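Local coordinates for protein aminotransferase, class III (Deinococcus radiodurans, PDB 3I4J) that probably acts as a pyridoxal phosphate-dependent transaminase, transferring amino groups between substrates, at residues G266-A271 with P300-A305; P341-V346 with V355-L360. The protein carries 1 engineered substitution. All coordinates share one frame; numbering follows the deposited sequence.

Two ways of joining chain segments, through a buried loop-to-helix contact and through a strand pair, are illustrated by contacts whose centres lie 38 Å apart, on opposite sides of the chain's centre, with nearest atoms about 23 Å apart. Contact 1 comes first along the chain and closes before contact 2 opens. Its loop runs into strand 271-275 of the mixed seven-stranded sheet, and its helix is 300-315. Helix 318-339 then leads to contact 2, in the hairpin of a separate three-stranded antiparallel sheet. The two share no sheet: contact 1 borders the second subunit, whereas contact 2 stands on a more exposed part of one subunit.

Contact 1 of 2, residues G266-A271 with P300-A305; sequences GYAPLA and PVSVAA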
# COMPACT_ATOMS: atom_id res chain seq x y z
N GLY C 266 -11.83 -2.46 -5.42
CA GLY C 266 -11.72 -3.63 -4.56
C GLY C 266 -11.06 -4.85 -5.17
O GLY C 266 -10.87 -5.85 -4.48
N TYR C 267 -10.72 -4.79 -6.46
CA TYR C 267 -10.10 -5.93 -7.13
C TYR C 267 -8.59 -5.98 -6.98
O TYR C 267 -7.97 -7.04 -7.13
CB TYR C 267 -10.51 -5.93 -8.61
CG TYR C 267 -11.96 -6.35 -8.75
CD1 TYR C 267 -12.31 -7.70 -8.77
CD2 TYR C 267 -12.99 -5.40 -8.69
CE1 TYR C 267 -13.64 -8.10 -8.71
CE2 TYR C 267 -14.33 -5.80 -8.63
CZ TYR C 267 -14.64 -7.16 -8.63
OH TYR C 267 -15.95 -7.58 -8.51
N ALA C 268 -7.98 -4.85 -6.65
CA ALA C 268 -6.55 -4.78 -6.46
C ALA C 268 -6.19 -3.50 -5.72
O ALA C 268 -6.92 -2.51 -5.79
CB ALA C 268 -5.83 -4.82 -7.82
N PRO C 269 -5.07 -3.51 -4.98
CA PRO C 269 -4.67 -2.31 -4.24
C PRO C 269 -4.06 -1.33 -5.25
O PRO C 269 -2.88 -1.46 -5.61
CB PRO C 269 -3.63 -2.83 -3.25
CG PRO C 269 -3.94 -4.31 -3.15
CD PRO C 269 -4.26 -4.67 -4.56
N LEU C 270 -4.86 -0.38 -5.70
CA LEU C 270 -4.43 0.61 -6.67
C LEU C 270 -4.95 2.00 -6.31
O LEU C 270 -6.10 2.16 -5.88
CB LEU C 270 -4.95 0.21 -8.06
CG LEU C 270 -4.56 1.10 -9.24
CD1 LEU C 270 -3.08 0.95 -9.52
CD2 LEU C 270 -5.37 0.71 -10.47
N ALA C 271 -4.09 2.99 -6.49
CA ALA C 271 -4.40 4.39 -6.22
C ALA C 271 -3.41 5.20 -7.04
O ALA C 271 -2.58 4.64 -7.77
CB ALA C 271 -4.21 4.69 -4.73
N PRO C 300 1.87 -4.21 -12.58
CA PRO C 300 1.08 -4.65 -13.74
C PRO C 300 -0.26 -5.34 -13.49
O PRO C 300 -1.25 -4.99 -14.11
CB PRO C 300 2.06 -5.54 -14.51
CG PRO C 300 3.36 -4.83 -14.29
CD PRO C 300 3.30 -4.53 -12.79
N VAL C 301 -0.30 -6.31 -12.59
CA VAL C 301 -1.56 -7.00 -12.35
C VAL C 301 -2.59 -6.06 -11.75
O VAL C 301 -3.77 -6.11 -12.11
CB VAL C 301 -1.38 -8.22 -11.42
CG1 VAL C 301 -2.69 -8.99 -11.34
CG2 VAL C 301 -0.28 -9.12 -11.95
N SER C 302 -2.15 -5.20 -10.84
CA SER C 302 -3.07 -4.26 -10.21
C SER C 302 -3.54 -3.22 -11.22
O SER C 302 -4.70 -2.81 -11.19
CB SER C 302 -2.38 -3.58 -9.02
OG SER C 302 -2.13 -4.53 -8.00
N VAL C 303 -2.65 -2.81 -12.11
CA VAL C 303 -3.00 -1.83 -13.14
C VAL C 303 -4.00 -2.47 -14.10
O VAL C 303 -4.97 -1.83 -14.52
CB VAL C 303 -1.74 -1.36 -13.89
CG1 VAL C 303 -2.12 -0.50 -15.09
CG2 VAL C 303 -0.85 -0.56 -12.94
N ALA C 304 -3.79 -3.74 -14.44
CA ALA C 304 -4.70 -4.45 -15.32
C ALA C 304 -6.09 -4.49 -14.69
O ALA C 304 -7.10 -4.41 -15.39
CB ALA C 304 -4.19 -5.88 -15.57
N ALA C 305 -6.15 -4.62 -13.37
CA ALA C 305 -7.42 -4.64 -12.66
C ALA C 305 -8.10 -3.29 -12.84
O ALA C 305 -9.31 -3.22 -13.09
CB ALA C 305 -7.21 -4.95 -11.18
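Ala268 and Ser302 bring the loop 266-271 and the first turns of helix 300-315 together, their CA atoms 5.1 Å apart. The tight part is built largely from small groups. Ala268 CB fits against the helix surface between two residues a turn apart, meeting Ala305 CB at 3.6 Å and Ser302 CA at 3.7 Å. A methyl against a methyl and an alpha carbon lets the loop backbone ride close to the helix, and the join is made by van der Waals contact rather than by hydrogen bonds. The hydroxyl of Ser302 is swung beside its own backbone N, with chi1 at -67°, which sets OG against the same Ala268 methyl; Pro269 O and Pro269 CD stand a little farther from it, at 4.0 Å each. Leu270 belongs to this close part too: its CG lies opposite its backbone N across the CA-CB bond (chi1 -178°), which carries CD2 to 3.7 Å from the carbonyl O of Ser302.

Packing slackens at two points. Leu270 CD1 and Val303 CG2 are separated by 4.4 Å, and Tyr77 of helix 72-84 touches both of those side chains. Tyr267 offers little more than its CB, 4.3 Å from Ala305 CB, and its ring leads away from the helix to a hydroxyl hydrogen-bonded with Gly44 O and Arg47 N. The looser places are thus covered by protein, not solvent.

Across the dimer, Ser302 packs on Pro269 of the second subunit and Pro269 on its Ser302, while Gly266 N is hydrogen-bonded to Tyr296 OH of that subunit. The loop between strands 256-259 and 271-275 of the large sheet thus packs on helix 300-315 beside the dimer interface, in keeping with the fold-type I architecture of class III pyridoxal phosphate-dependent aminotransferases.

Contact 2 of 2, residues P341-V346 with V355-L360; sequences PQMMQV and VVLGDL
In the beta hairpin of strands 343-349 and 352-357, Met344 and Gln345 both face Val356 across a classic beta bulge. The firm bond of this pairing is Val356 N to Gln345 O, 2.8 Å and nearly straight at 175°. In the other direction Val356 O is shared by two weak donors: Met344 N at 2.7 Å, where the N-H is bent far off line, and Gln345 N at 3.4 Å. One residue earlier Met343 centres an inverse gamma turn, and beyond the regular strands Gly358 N gives a further bond to Gln342 O at 3.0 Å, lying in the carbonyl plane.

The bulge shifts the antiparallel register by one between the Met343-Leu357 and Gln345-Val356 pairs. Met343, Leu357 and Val355 share one face of the sheet; Met343 bends at its end and brings CE to 3.7 Å from Val355 CG1, while its CG lies alongside Leu357. On that face Val346 packs against helix 318-339, whereas strand 400-403 flanks the hairpin beyond Val355. Met344, by contrast, folds back over the chain at Gly358, its CG 3.4 Å from Gly358 N.

At the open end Gln342 has CG opposite its carbonyl carbon and beside its backbone N (chi1 -67°), which sets CG 3.7 Å from Leu360 CD2. The same methyl meets the ring of Pro341 at CG, 3.6 Å away, from an oblique direction. An alanine in place of Gln342 keeps the backbone carbonyl that holds Gly358 but removes CG and the amide, and would probably open a gap beside Leu360, whose side chain, held mainly by Pro341, would be freer to turn.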
# COMPACT_ATOMS: atom_id res chain seq x y z
N PRO C 341 -37.48 11.90 12.67
CA PRO C 341 -36.97 13.27 12.73
C PRO C 341 -35.63 13.40 13.46
O PRO C 341 -35.08 14.50 13.56
CB PRO C 341 -38.11 14.04 13.40
CG PRO C 341 -38.79 13.00 14.24
CD PRO C 341 -38.79 11.80 13.33
N GLN C 342 -35.11 12.29 13.98
CA GLN C 342 -33.82 12.32 14.65
C GLN C 342 -32.77 12.48 13.55
O GLN C 342 -31.59 12.75 13.83
CB GLN C 342 -33.56 11.04 15.44
CG GLN C 342 -34.47 10.85 16.64
CD GLN C 342 -35.75 10.11 16.29
OE1 GLN C 342 -36.16 10.07 15.13
NE2 GLN C 342 -36.40 9.54 17.30
N MET C 343 -33.20 12.29 12.31
CA MET C 343 -32.32 12.45 11.16
C MET C 343 -32.23 13.97 10.97
O MET C 343 -33.05 14.57 10.26
CB MET C 343 -32.93 11.77 9.92
CG MET C 343 -33.07 10.24 10.02
SD MET C 343 -33.92 9.44 8.62
CE MET C 343 -32.55 9.28 7.44
N MET C 344 -31.25 14.58 11.63
CA MET C 344 -31.02 16.03 11.61
C MET C 344 -30.84 16.61 10.22
O MET C 344 -31.30 17.71 9.92
CB MET C 344 -29.78 16.38 12.45
CG MET C 344 -29.82 15.88 13.89
SD MET C 344 -30.74 16.94 15.01
CE MET C 344 -29.43 17.63 15.96
N GLN C 345 -30.14 15.86 9.37
CA GLN C 345 -29.88 16.31 8.01
C GLN C 345 -29.54 15.13 7.11
O GLN C 345 -28.93 14.16 7.55
CB GLN C 345 -28.72 17.31 8.01
CG GLN C 345 -28.33 17.84 6.64
CD GLN C 345 -27.39 19.03 6.72
OE1 GLN C 345 -26.38 18.99 7.43
NE2 GLN C 345 -27.70 20.09 6.00
N VAL C 346 -29.98 15.22 5.86
CA VAL C 346 -29.73 14.19 4.86
C VAL C 346 -29.08 14.88 3.67
O VAL C 346 -29.55 15.93 3.22
CB VAL C 346 -31.04 13.50 4.43
CG1 VAL C 346 -32.02 14.52 3.89
CG2 VAL C 346 -30.74 12.45 3.36
N VAL C 355 -26.07 10.94 6.53
CA VAL C 355 -27.20 11.16 7.43
C VAL C 355 -26.63 11.62 8.75
O VAL C 355 -25.80 10.94 9.35
CB VAL C 355 -28.01 9.85 7.66
CG1 VAL C 355 -29.13 10.10 8.67
CG2 VAL C 355 -28.58 9.36 6.34
N VAL C 356 -27.05 12.81 9.20
CA VAL C 356 -26.59 13.35 10.47
C VAL C 356 -27.69 13.07 11.49
O VAL C 356 -28.85 13.41 11.26
CB VAL C 356 -26.34 14.86 10.37
CG1 VAL C 356 -25.89 15.41 11.71
CG2 VAL C 356 -25.30 15.14 9.30
N LEU C 357 -27.32 12.44 12.60
CA LEU C 357 -28.28 12.09 13.63
C LEU C 357 -28.14 12.90 14.91
O LEU C 357 -27.06 13.40 15.23
CB LEU C 357 -28.14 10.60 13.96
CG LEU C 357 -28.32 9.66 12.76
CD1 LEU C 357 -27.76 8.29 13.11
CD2 LEU C 357 -29.78 9.59 12.38
N GLY C 358 -29.25 13.03 15.64
CA GLY C 358 -29.25 13.78 16.89
C GLY C 358 -30.52 13.51 17.68
O GLY C 358 -31.39 12.76 17.23
N ASP C 359 -30.64 14.11 18.86
CA ASP C 359 -31.83 13.91 19.69
C ASP C 359 -32.87 14.97 19.34
O ASP C 359 -32.53 16.10 18.97
CB ASP C 359 -31.45 14.00 21.18
CG ASP C 359 -31.48 15.42 21.70
OD1 ASP C 359 -32.56 15.88 22.14
OD2 ASP C 359 -30.42 16.09 21.66
N LEU C 360 -34.15 14.61 19.46
CA LEU C 360 -35.23 15.53 19.13
C LEU C 360 -35.23 16.81 19.96
O LEU C 360 -35.67 17.86 19.49
CB LEU C 360 -36.58 14.82 19.29
CG LEU C 360 -36.80 13.59 18.41
CD1 LEU C 360 -38.23 13.09 18.59
CD2 LEU C 360 -36.54 13.94 16.95